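Uncharacterized protein (Wolinella succinogenes, PDB 3PU6) probably acts as a maturation endopeptidase that helps activate a hydrogenase by trimming its precursor, as its relatives do. Local coordinates at residues L8-E13 and D42-E47; G19-L24 and V60-M65; G25-E30 and S133-L138; I73-L78 and I108-S113. One frame throughout, in Å; residues are numbered along the deposited sequence.

Contact 1: L8-E13 and D42-E47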
loop_
_atom_site.group_PDB
_atom_site.type_symbol
_atom_site.label_atom_id
_atom_site.label_comp_id
_atom_site.label_asym_id
_atom_site.label_seq_id
_atom_site.Cartn_x
_atom_site.Cartn_y
_atom_site.Cartn_z
ATOM N N LEU A 8 2.330 -0.127 4.496
ATOM C CA LEU A 8 2.943 -1.378 4.036
ATOM C C LEU A 8 2.914 -1.506 2.516
ATOM O O LEU A 8 1.864 -1.717 1.933
ATOM C CB LEU A 8 2.272 -2.607 4.679
ATOM C CG LEU A 8 2.756 -4.011 4.238
ATOM C CD1 LEU A 8 4.239 -4.239 4.491
ATOM C CD2 LEU A 8 1.940 -5.144 4.875
ATOM N N CYS A 9 4.072 -1.396 1.877
ATOM C CA CYS A 9 4.122 -1.447 0.423
ATOM C C CYS A 9 4.419 -2.844 -0.080
ATOM O O CYS A 9 5.429 -3.444 0.291
ATOM C CB CYS A 9 5.154 -0.486 -0.135
ATOM S SG CYS A 9 4.992 1.119 0.545
ATOM N N VAL A 10 3.517 -3.332 -0.937
ATOM C CA VAL A 10 3.570 -4.663 -1.530
ATOM C C VAL A 10 3.855 -4.537 -3.036
ATOM O O VAL A 10 3.469 -3.549 -3.662
ATOM C CB VAL A 10 2.231 -5.412 -1.291
ATOM C CG1 VAL A 10 2.232 -6.788 -1.953
ATOM C CG2 VAL A 10 1.947 -5.532 0.191
ATOM N N GLY A 11 4.552 -5.526 -3.603
ATOM C CA GLY A 11 4.871 -5.538 -5.021
ATOM C C GLY A 11 6.294 -5.957 -5.319
ATOM O O GLY A 11 7.116 -6.095 -4.418
ATOM N N ASN A 12 6.582 -6.120 -6.601
ATOM C CA ASN A 12 7.836 -6.679 -7.088
ATOM C C ASN A 12 8.458 -5.735 -8.099
ATOM O O ASN A 12 7.945 -5.555 -9.203
ATOM C CB ASN A 12 7.556 -8.027 -7.751
ATOM C CG ASN A 12 8.819 -8.791 -8.129
ATOM O OD1 ASN A 12 9.863 -8.211 -8.430
ATOM N ND2 ASN A 12 8.705 -10.106 -8.153
ATOM N N GLU A 13 9.573 -5.136 -7.720
ATOM C CA GLU A 13 10.200 -4.106 -8.528
ATOM C C GLU A 13 10.817 -4.640 -9.801
ATOM O O GLU A 13 11.170 -3.868 -10.687
ATOM C CB GLU A 13 11.279 -3.400 -7.714
ATOM C CG GLU A 13 10.750 -2.386 -6.716
ATOM C CD GLU A 13 11.872 -1.693 -5.948
ATOM O OE1 GLU A 13 12.867 -2.368 -5.566
ATOM O OE2 GLU A 13 11.747 -0.467 -5.725
ATOM N N ASP A 42 7.430 -8.554 -2.114
ATOM C CA ASP A 42 6.571 -9.692 -2.442
ATOM C C ASP A 42 6.468 -10.688 -1.284
ATOM O O ASP A 42 5.907 -11.777 -1.429
ATOM C CB ASP A 42 7.012 -10.365 -3.750
ATOM C CG ASP A 42 8.508 -10.657 -3.789
ATOM O OD1 ASP A 42 9.261 -10.039 -3.001
ATOM O OD2 ASP A 42 8.936 -11.502 -4.606
ATOM N N THR A 43 6.992 -10.284 -0.128
ATOM C CA THR A 43 6.889 -11.072 1.108
ATOM C C THR A 43 6.502 -10.218 2.332
ATOM O O THR A 43 7.218 -10.200 3.345
ATOM C CB THR A 43 8.188 -11.874 1.385
ATOM O OG1 THR A 43 9.327 -11.071 1.054
ATOM C CG2 THR A 43 8.217 -13.118 0.528
ATOM N N PRO A 44 5.353 -9.523 2.232
ATOM C CA PRO A 44 4.770 -8.624 3.225
ATOM C C PRO A 44 4.722 -9.272 4.589
ATOM O O PRO A 44 4.716 -8.574 5.600
ATOM C CB PRO A 44 3.337 -8.453 2.721
ATOM C CG PRO A 44 3.424 -8.642 1.302
ATOM C CD PRO A 44 4.453 -9.688 1.083
ATOM N N GLU A 45 4.671 -10.600 4.611
ATOM C CA GLU A 45 4.557 -11.320 5.867
ATOM C C GLU A 45 5.869 -11.191 6.622
ATOM O O GLU A 45 5.903 -11.271 7.840
ATOM C CB GLU A 45 4.183 -12.782 5.643
ATOM C CG GLU A 45 5.207 -13.579 4.842
ATOM C CD GLU A 45 5.008 -13.457 3.333
ATOM O OE1 GLU A 45 4.511 -12.403 2.877
ATOM O OE2 GLU A 45 5.350 -14.420 2.605
ATOM N N SER A 46 6.940 -10.946 5.887
ATOM C CA SER A 46 8.204 -10.666 6.517
ATOM C C SER A 46 8.119 -9.425 7.416
ATOM O O SER A 46 9.038 -9.154 8.185
ATOM C CB SER A 46 9.277 -10.441 5.462
ATOM O OG SER A 46 9.411 -9.053 5.190
ATOM N N GLU A 47 7.030 -8.664 7.316
ATOM C CA GLU A 47 6.894 -7.430 8.093
ATOM C C GLU A 47 5.965 -7.527 9.300
ATOM O O GLU A 47 5.765 -6.538 9.993
ATOM C CB GLU A 47 6.420 -6.276 7.217
ATOM C CG GLU A 47 7.276 -6.022 6.015
ATOM C CD GLU A 47 8.685 -5.695 6.389
ATOM O OE1 GLU A 47 8.910 -4.588 6.918
ATOM O OE2 GLU A 47 9.572 -6.541 6.150
#
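The Asn-12 amide and the Asp-42 carboxylate approach with their planes turned 50° apart, and ND2 of Asn-12 lies 3.8 Å from OD2 of Asp-42, too far for a hydrogen bond. The stronger partner of the amide is the backbone: OD1 of Asn-12 accepts from the N of Leu-14. Neither flat group is stacked on the other. The puckered ring of Pro-44 takes apolar neighbours. Its CG sits beside both methyls of Val-10, 3.6 Å from CG2 and 3.9 Å from CG1, the two side chains crossing at about a right angle. With CG anti to the backbone N (chi1 177°), Leu-8 reaches across to lay CD1 against the aliphatic part of Glu-47, 3.8 Å from its CG. Glu-47 bends at chi2, and its OE2 takes a bond from Ser-46 OG (2.7 Å) through the anti lone pair. Gly-11 has phi 137°, a conformation that suits a residue without CB, just where the strand ends. Here the end of strand 5-10 meets the turn after its neighbour, edge strand 35-41, at the C-terminal ends of the parallel strands, where α/β proteins commonly place their functional loops.

Contact 2: G19-L24 and V60-M65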
loop_
_atom_site.group_PDB
_atom_site.type_symbol
_atom_site.label_atom_id
_atom_site.label_comp_id
_atom_site.label_asym_id
_atom_site.label_seq_id
_atom_site.Cartn_x
_atom_site.Cartn_y
_atom_site.Cartn_z
ATOM N N GLY A 19 5.822 -2.696 -9.198
ATOM C CA GLY A 19 6.494 -2.028 -8.109
ATOM C C GLY A 19 5.937 -0.648 -7.801
ATOM O O GLY A 19 6.552 0.090 -7.040
ATOM N N VAL A 20 4.788 -0.298 -8.379
ATOM C CA VAL A 20 4.227 1.029 -8.204
ATOM C C VAL A 20 4.078 1.369 -6.734
ATOM O O VAL A 20 4.409 2.485 -6.334
ATOM C CB VAL A 20 2.857 1.241 -8.959
ATOM C CG1 VAL A 20 1.705 0.486 -8.274
ATOM C CG2 VAL A 20 2.542 2.718 -9.095
ATOM N N ALA A 21 3.589 0.412 -5.940
ATOM C CA ALA A 21 3.410 0.641 -4.511
ATOM C C ALA A 21 4.751 0.775 -3.767
ATOM O O ALA A 21 4.808 1.361 -2.696
ATOM C CB ALA A 21 2.555 -0.432 -3.892
ATOM N N ILE A 22 5.824 0.236 -4.333
ATOM C CA ILE A 22 7.143 0.438 -3.770
ATOM C C ILE A 22 7.521 1.876 -4.047
ATOM O O ILE A 22 8.068 2.575 -3.188
ATOM C CB ILE A 22 8.228 -0.496 -4.382
ATOM C CG1 ILE A 22 7.819 -1.966 -4.307
ATOM C CG2 ILE A 22 9.537 -0.288 -3.681
ATOM C CD1 ILE A 22 7.334 -2.366 -2.979
ATOM N N ALA A 23 7.225 2.330 -5.255
ATOM C CA ALA A 23 7.493 3.716 -5.602
ATOM C C ALA A 23 6.766 4.670 -4.624
ATOM O O ALA A 23 7.366 5.575 -4.040
ATOM C CB ALA A 23 7.098 3.971 -7.026
ATOM N N LEU A 24 5.474 4.439 -4.427
ATOM C CA LEU A 24 4.697 5.252 -3.510
ATOM C C LEU A 24 5.335 5.289 -2.132
ATOM O O LEU A 24 5.326 6.311 -1.473
ATOM C CB LEU A 24 3.274 4.711 -3.403
ATOM C CG LEU A 24 2.394 5.371 -2.349
ATOM C CD1 LEU A 24 2.053 6.800 -2.747
ATOM C CD2 LEU A 24 1.148 4.554 -2.145
ATOM N N VAL A 60 -2.024 1.482 6.324
ATOM C CA VAL A 60 -2.370 1.495 4.930
ATOM C C VAL A 60 -1.502 0.461 4.230
ATOM O O VAL A 60 -0.270 0.497 4.329
ATOM C CB VAL A 60 -2.128 2.867 4.311
ATOM C CG1 VAL A 60 -2.292 2.800 2.812
ATOM C CG2 VAL A 60 -3.088 3.874 4.903
ATOM N N VAL A 61 -2.162 -0.472 3.544
ATOM C CA VAL A 61 -1.484 -1.485 2.749
ATOM C C VAL A 61 -1.701 -1.150 1.284
ATOM O O VAL A 61 -2.816 -1.175 0.815
ATOM C CB VAL A 61 -1.965 -2.935 3.108
ATOM C CG1 VAL A 61 -3.473 -3.041 3.096
ATOM C CG2 VAL A 61 -1.352 -3.962 2.175
ATOM N N ALA A 62 -0.631 -0.800 0.581
ATOM C CA ALA A 62 -0.712 -0.442 -0.827
ATOM C C ALA A 62 -0.153 -1.520 -1.771
ATOM O O ALA A 62 0.846 -2.169 -1.466
ATOM C CB ALA A 62 -0.008 0.861 -1.063
ATOM N N ASP A 63 -0.800 -1.684 -2.927
ATOM C CA ASP A 63 -0.425 -2.722 -3.891
ATOM C C ASP A 63 -0.809 -2.338 -5.305
ATOM O O ASP A 63 -1.759 -1.606 -5.508
ATOM C CB ASP A 63 -1.096 -4.061 -3.552
ATOM C CG ASP A 63 -0.331 -5.247 -4.123
ATOM O OD1 ASP A 63 0.762 -5.017 -4.703
ATOM O OD2 ASP A 63 -0.802 -6.408 -3.987
ATOM N N ALA A 64 -0.063 -2.839 -6.281
ATOM C CA ALA A 64 -0.500 -2.801 -7.668
ATOM C C ALA A 64 -1.688 -3.737 -7.816
ATOM O O ALA A 64 -1.757 -4.777 -7.164
ATOM C CB ALA A 64 0.619 -3.239 -8.594
HETATM N N MSE A 65 -2.646 -3.369 -8.654
HETATM C CA MSE A 65 -3.653 -4.351 -9.049
HETATM C C MSE A 65 -3.886 -4.286 -10.545
HETATM O O MSE A 65 -4.219 -3.240 -11.093
HETATM C CB MSE A 65 -4.942 -4.217 -8.248
HETATM C CG MSE A 65 -5.361 -2.799 -8.010
HETATM SE SE MSE A 65 -6.917 -2.734 -6.847
HETATM C CE MSE A 65 -7.722 -1.030 -7.464
#
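Ala-21 presses its CB onto the backbone of strand 60-65, 3.4 Å from the carbonyl O of Ala-62 and 3.7 Å from the N of Asp-63. This is the tight part of the contact: with a single methyl between them, helix 20-24 and the strand approach to 7.1 Å between axes, and the helix runs back at 143° to the strand direction. The CB atoms of Ala-21 and Ala-62 are 4.0 Å apart, and CD2 of Leu-24 comes down on the same Ala-62 methyl from the next turn of the helix. Toward the helix start the contact is thinner, with one branch of Val-20 alone taking part. There CG1 of Val-20 meets CB of Ala-64 at 3.9 Å; chi1 of 73° puts that branch between the backbone N and carbonyl carbon, while CG2 turns to Ala-134 of helix 128-147. No side of the contact is wet, since all six touching residues are buried; the partly exposed Ala-23 lies on the part of the helix turned from the strand. Asp-63 sends its carboxylate to the other side of the sheet, near Val-10 and Thr-93. No hydrogen bond joins helix and strand, which suggests that apolar packing, with alanines at the closest point, holds them together, much of the backbone being engaged in helix or sheet bonds.

Contact 3: G25-E30 and S133-L138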
loop_
_atom_site.group_PDB
_atom_site.type_symbol
_atom_site.label_atom_id
_atom_site.label_comp_id
_atom_site.label_asym_id
_atom_site.label_seq_id
_atom_site.Cartn_x
_atom_site.Cartn_y
_atom_site.Cartn_z
ATOM N N GLY A 25 5.880 4.159 -1.711
ATOM C CA GLY A 25 6.455 4.020 -0.391
ATOM C C GLY A 25 7.599 4.981 -0.224
ATOM O O GLY A 25 7.742 5.616 0.805
ATOM N N ARG A 26 8.408 5.100 -1.262
ATOM C CA ARG A 26 9.535 6.001 -1.229
ATOM C C ARG A 26 9.097 7.448 -1.155
ATOM O O ARG A 26 9.812 8.280 -0.610
ATOM C CB ARG A 26 10.402 5.796 -2.460
ATOM C CG ARG A 26 11.082 4.462 -2.477
ATOM C CD ARG A 26 12.042 4.325 -3.640
ATOM N NE ARG A 26 12.824 3.096 -3.508
ATOM C CZ ARG A 26 12.588 1.971 -4.182
ATOM N NH1 ARG A 26 11.596 1.917 -5.063
ATOM N NH2 ARG A 26 13.354 0.904 -3.980
ATOM N N LEU A 27 7.931 7.756 -1.720
ATOM C CA LEU A 27 7.437 9.131 -1.713
ATOM C C LEU A 27 7.006 9.535 -0.314
ATOM O O LEU A 27 7.344 10.618 0.156
ATOM C CB LEU A 27 6.290 9.325 -2.707
ATOM C CG LEU A 27 6.634 9.068 -4.175
ATOM C CD1 LEU A 27 5.387 9.196 -5.065
ATOM C CD2 LEU A 27 7.738 9.997 -4.631
ATOM N N VAL A 28 6.268 8.648 0.345
ATOM C CA VAL A 28 5.768 8.906 1.690
ATOM C C VAL A 28 6.955 9.035 2.634
ATOM O O VAL A 28 6.962 9.843 3.561
ATOM C CB VAL A 28 4.801 7.777 2.162
ATOM C CG1 VAL A 28 4.499 7.883 3.655
ATOM C CG2 VAL A 28 3.519 7.811 1.359
ATOM N N GLU A 29 7.966 8.224 2.365
ATOM C CA GLU A 29 9.175 8.182 3.156
ATOM C C GLU A 29 9.854 9.547 3.143
ATOM O O GLU A 29 10.287 10.035 4.189
ATOM C CB GLU A 29 10.110 7.142 2.563
ATOM C CG GLU A 29 10.676 6.199 3.576
ATOM C CD GLU A 29 11.772 5.361 3.001
ATOM O OE1 GLU A 29 12.034 5.479 1.778
ATOM O OE2 GLU A 29 12.374 4.592 3.778
ATOM N N GLU A 30 9.948 10.138 1.949
ATOM C CA GLU A 30 10.502 11.474 1.751
ATOM C C GLU A 30 9.603 12.551 2.322
ATOM O O GLU A 30 10.015 13.326 3.171
ATOM C CB GLU A 30 10.694 11.771 0.266
ATOM C CG GLU A 30 11.912 11.126 -0.335
ATOM C CD GLU A 30 11.765 10.901 -1.837
ATOM O OE1 GLU A 30 10.966 11.633 -2.471
ATOM O OE2 GLU A 30 12.448 9.992 -2.379
ATOM N N SER A 133 0.311 7.557 -11.521
ATOM C CA SER A 133 -0.551 6.881 -10.548
ATOM C C SER A 133 -0.004 6.893 -9.128
ATOM O O SER A 133 -0.763 7.024 -8.171
ATOM C CB SER A 133 -0.777 5.430 -10.962
ATOM O OG SER A 133 -1.590 5.349 -12.113
ATOM N N ALA A 134 1.309 6.722 -8.991
ATOM C CA ALA A 134 1.950 6.728 -7.680
ATOM C C ALA A 134 1.872 8.115 -7.034
ATOM O O ALA A 134 1.592 8.237 -5.848
ATOM C CB ALA A 134 3.386 6.255 -7.782
ATOM N N PHE A 135 2.105 9.158 -7.820
ATOM C CA PHE A 135 1.933 10.521 -7.328
ATOM C C PHE A 135 0.500 10.841 -6.954
ATOM O O PHE A 135 0.259 11.484 -5.935
ATOM C CB PHE A 135 2.500 11.542 -8.307
ATOM C CG PHE A 135 3.996 11.623 -8.262
ATOM C CD1 PHE A 135 4.630 12.343 -7.262
ATOM C CD2 PHE A 135 4.767 10.932 -9.181
ATOM C CE1 PHE A 135 5.997 12.401 -7.203
ATOM C CE2 PHE A 135 6.135 10.983 -9.122
ATOM C CZ PHE A 135 6.752 11.721 -8.134
ATOM N N VAL A 136 -0.446 10.371 -7.758
ATOM C CA VAL A 136 -1.859 10.487 -7.424
ATOM C C VAL A 136 -2.184 9.753 -6.118
ATOM O O VAL A 136 -2.977 10.230 -5.299
ATOM C CB VAL A 136 -2.739 9.955 -8.579
ATOM C CG1 VAL A 136 -4.171 9.747 -8.126
ATOM C CG2 VAL A 136 -2.672 10.889 -9.773
ATOM N N ALA A 137 -1.548 8.597 -5.932
ATOM C CA ALA A 137 -1.671 7.800 -4.707
ATOM C C ALA A 137 -1.046 8.489 -3.475
ATOM O O ALA A 137 -1.561 8.382 -2.362
ATOM C CB ALA A 137 -1.066 6.415 -4.917
ATOM N N LEU A 138 0.071 9.181 -3.683
ATOM C CA LEU A 138 0.665 10.004 -2.655
ATOM C C LEU A 138 -0.379 11.029 -2.229
ATOM O O LEU A 138 -0.588 11.279 -1.040
ATOM C CB LEU A 138 1.884 10.700 -3.223
ATOM C CG LEU A 138 2.716 11.552 -2.272
ATOM C CD1 LEU A 138 3.145 10.778 -1.033
ATOM C CD2 LEU A 138 3.908 12.062 -3.034
#
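Leu-27 of helix 25-30 reaches over the ring of Phe-135 and against Leu-138, joining two helices that pack on one side of the central sheet of this α/β fold. The axes of the two segments cross at -43° and come no closer than 9.7 Å, a separation bridged by leucine side chains. Three rotamers decide the fit. Leu-27 has its CG anti to the carbonyl carbon (chi1 -62°) and an extended chi2, which carries both methyls out toward helix 133-138. CD1 stands over one face of the Phe-135 ring, 4.0 Å from its centroid and 15° off the normal, a CH-pi contact displaced somewhat toward the rim; CD2 lies beyond it, close to CE1 and CZ. The CB of Phe-135 leaves its helix to one side of helix 25-30, but the ring ends up with one face under Leu-27 CD1, the two side chains crossing at about a right angle. Leu-138 adopts a different chi1: its CG is anti to the backbone N (-176°), and both methyls lie against helix 25-30. CD1 of Leu-138 meets CG2 of Val-28 at 3.8 Å, the valine and leucine passing each other in opposite directions. Val-28 also touches Trp-35 and Val-37, which ties this corner to strand 35-41, whereas Leu-138 leans on Leu-24 one turn earlier in the same helix as Leu-27. Its other methyl, CD2 of Leu-138, packs 3.6 Å from CB of Leu-27.

Contact 4: I73-L78 and I108-S113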
loop_
_atom_site.group_PDB
_atom_site.type_symbol
_atom_site.label_atom_id
_atom_site.label_comp_id
_atom_site.label_asym_id
_atom_site.label_seq_id
_atom_site.Cartn_x
_atom_site.Cartn_y
_atom_site.Cartn_z
ATOM N N ILE A 73 -7.704 4.061 -8.691
ATOM C CA ILE A 73 -7.193 3.814 -7.356
ATOM C C ILE A 73 -8.306 3.416 -6.403
ATOM O O ILE A 73 -9.231 4.169 -6.186
ATOM C CB ILE A 73 -6.481 5.071 -6.820
ATOM C CG1 ILE A 73 -5.054 5.137 -7.368
ATOM C CG2 ILE A 73 -6.480 5.100 -5.297
ATOM C CD1 ILE A 73 -4.439 6.484 -7.301
ATOM N N GLU A 74 -8.226 2.222 -5.840
ATOM C CA GLU A 74 -9.180 1.819 -4.827
ATOM C C GLU A 74 -8.690 2.235 -3.445
ATOM O O GLU A 74 -7.548 1.971 -3.086
ATOM C CB GLU A 74 -9.404 0.314 -4.873
ATOM C CG GLU A 74 -10.590 -0.140 -4.033
ATOM C CD GLU A 74 -11.872 0.634 -4.362
ATOM O OE1 GLU A 74 -12.308 0.545 -5.525
ATOM O OE2 GLU A 74 -12.438 1.338 -3.481
ATOM N N PHE A 75 -9.550 2.876 -2.664
ATOM C CA PHE A 75 -9.146 3.352 -1.350
ATOM C C PHE A 75 -10.204 3.077 -0.280
ATOM O O PHE A 75 -11.182 3.788 -0.195
ATOM C CB PHE A 75 -8.822 4.842 -1.452
ATOM C CG PHE A 75 -7.902 5.341 -0.378
ATOM C CD1 PHE A 75 -6.971 4.498 0.203
ATOM C CD2 PHE A 75 -7.956 6.662 0.037
ATOM C CE1 PHE A 75 -6.122 4.964 1.190
ATOM C CE2 PHE A 75 -7.114 7.133 1.025
ATOM C CZ PHE A 75 -6.202 6.288 1.607
ATOM N N LEU A 76 -10.012 2.048 0.541
ATOM C CA LEU A 76 -11.081 1.585 1.426
ATOM C C LEU A 76 -10.673 1.325 2.871
ATOM O O LEU A 76 -9.583 0.846 3.135
ATOM C CB LEU A 76 -11.669 0.295 0.876
ATOM C CG LEU A 76 -12.184 0.260 -0.559
ATOM C CD1 LEU A 76 -11.839 -1.058 -1.132
ATOM C CD2 LEU A 76 -13.672 0.453 -0.593
ATOM N N ASP A 77 -11.578 1.601 3.801
ATOM C CA ASP A 77 -11.336 1.348 5.211
ATOM C C ASP A 77 -11.899 0.000 5.603
ATOM O O ASP A 77 -13.108 -0.124 5.807
ATOM C CB ASP A 77 -12.012 2.425 6.057
ATOM C CG ASP A 77 -12.040 2.081 7.544
ATOM O OD1 ASP A 77 -11.240 1.220 7.994
ATOM O OD2 ASP A 77 -12.870 2.692 8.260
ATOM N N LEU A 78 -11.025 -1.002 5.729
ATOM C CA LEU A 78 -11.461 -2.384 5.995
ATOM C C LEU A 78 -11.843 -2.636 7.451
ATOM O O LEU A 78 -12.237 -3.733 7.816
ATOM C CB LEU A 78 -10.446 -3.401 5.473
ATOM C CG LEU A 78 -10.222 -3.195 3.972
ATOM C CD1 LEU A 78 -9.294 -4.231 3.409
ATOM C CD2 LEU A 78 -11.536 -3.187 3.198
ATOM N N ILE A 108 -6.532 0.139 6.198
ATOM C CA ILE A 108 -7.004 0.712 4.967
ATOM C C ILE A 108 -6.287 0.102 3.777
ATOM O O ILE A 108 -5.066 0.036 3.768
ATOM C CB ILE A 108 -6.800 2.243 4.989
ATOM C CG1 ILE A 108 -7.746 2.871 6.020
ATOM C CG2 ILE A 108 -7.003 2.835 3.604
ATOM C CD1 ILE A 108 -7.171 4.052 6.715
ATOM N N PHE A 109 -7.048 -0.343 2.773
ATOM C CA PHE A 109 -6.466 -0.803 1.506
ATOM C C PHE A 109 -6.358 0.320 0.479
ATOM O O PHE A 109 -7.268 1.115 0.335
ATOM C CB PHE A 109 -7.229 -2.007 0.906
ATOM C CG PHE A 109 -6.619 -2.526 -0.383
ATOM C CD1 PHE A 109 -5.467 -3.299 -0.369
ATOM C CD2 PHE A 109 -7.167 -2.194 -1.613
ATOM C CE1 PHE A 109 -4.883 -3.736 -1.568
ATOM C CE2 PHE A 109 -6.590 -2.633 -2.807
ATOM C CZ PHE A 109 -5.452 -3.395 -2.785
ATOM N N LEU A 110 -5.231 0.376 -0.223
ATOM C CA LEU A 110 -5.032 1.304 -1.330
ATOM C C LEU A 110 -4.544 0.592 -2.590
ATOM O O LEU A 110 -3.358 0.296 -2.709
ATOM C CB LEU A 110 -4.012 2.368 -0.942
ATOM C CG LEU A 110 -3.856 3.610 -1.838
ATOM C CD1 LEU A 110 -3.032 4.655 -1.128
ATOM C CD2 LEU A 110 -3.242 3.296 -3.189
ATOM N N GLY A 111 -5.455 0.325 -3.527
ATOM C CA GLY A 111 -5.121 -0.370 -4.758
ATOM C C GLY A 111 -4.835 0.581 -5.898
ATOM O O GLY A 111 -5.592 1.512 -6.136
ATOM N N ILE A 112 -3.731 0.353 -6.598
ATOM C CA ILE A 112 -3.324 1.191 -7.712
ATOM C C ILE A 112 -3.362 0.303 -8.920
ATOM O O ILE A 112 -2.605 -0.651 -9.024
ATOM C CB ILE A 112 -1.909 1.758 -7.514
ATOM C CG1 ILE A 112 -1.824 2.503 -6.184
ATOM C CG2 ILE A 112 -1.492 2.674 -8.662
ATOM C CD1 ILE A 112 -0.393 2.691 -5.677
ATOM N N SER A 113 -4.274 0.593 -9.828
ATOM C CA SER A 113 -4.481 -0.305 -10.941
ATOM C C SER A 113 -3.369 -0.103 -11.954
ATOM O O SER A 113 -2.952 1.035 -12.204
ATOM C CB SER A 113 -5.878 -0.140 -11.555
ATOM O OG SER A 113 -6.070 1.143 -12.113
#
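Phe-75 leans obliquely across the strand pair, its ring laid between Ile-108 and Leu-110 on the neighbouring strand. CE1 of Phe-75 comes to about 3.3 Å from CG2 of Ile-108, and CD1 lies 3.8 Å from Leu-110 CB. With chi1 at -157°, its CG is anti to the backbone N, and the ring edge is brought near the carbonyl O of Phe-109, close to the ring plane. Ile-73 shares this face, placing CG2 by Leu-110 and CG1 by Ile-112, and also touching Val-136 of helix 128-147. The backbones run antiparallel as the edge strand 73-77 and its neighbour 106-114, the only antiparallel pairing in an otherwise parallel sheet. Glu-74 with Gly-111 and Leu-76 with Phe-109 are the hydrogen-bonded pairs; the bond from Leu-76 N to Phe-109 O is the straightest, at 165° and 2.9 Å. Phe-109 points to the opposite face, where its ring passes over Gly-111, a position at which a CB would collide with the ring. Alongside it runs Leu-78, pointing the same way, with CD1 3.9 Å from Phe-109 CB. Glu-74 leaves the strand on that face too, but the bend at chi2 carries its carboxylate off from strand 106-114. At the strand end Asp-77 turns its carboxylate to Lys-106 in a salt bridge, and its OD1 accepts from the N of Ser-79.

Contacts 1, 2 and 4 all reach the one mixed sheet, through neighbouring strands: 5-10 beside 58-66, and 58-66 beside 106-114. Contact 2 is the most central, fully buried and without a hydrogen bond between its segments, while contact 4 sits at the antiparallel edge, partly buried, and is the one held by backbone hydrogen bonds. Contacts 2 and 3 share helix 20-31, whose Leu-24 packs on both the sheet and helix 128-147; that helix in turn meets contact 4 through Ile-73. Contact 3 is buried helix-helix packing with an exposed rim at Phe-135. Contact 1 lies at the loops, mixing apolar packing with polar groups, and Glu-13 there forms a salt bridge to Arg-26 of contact 3.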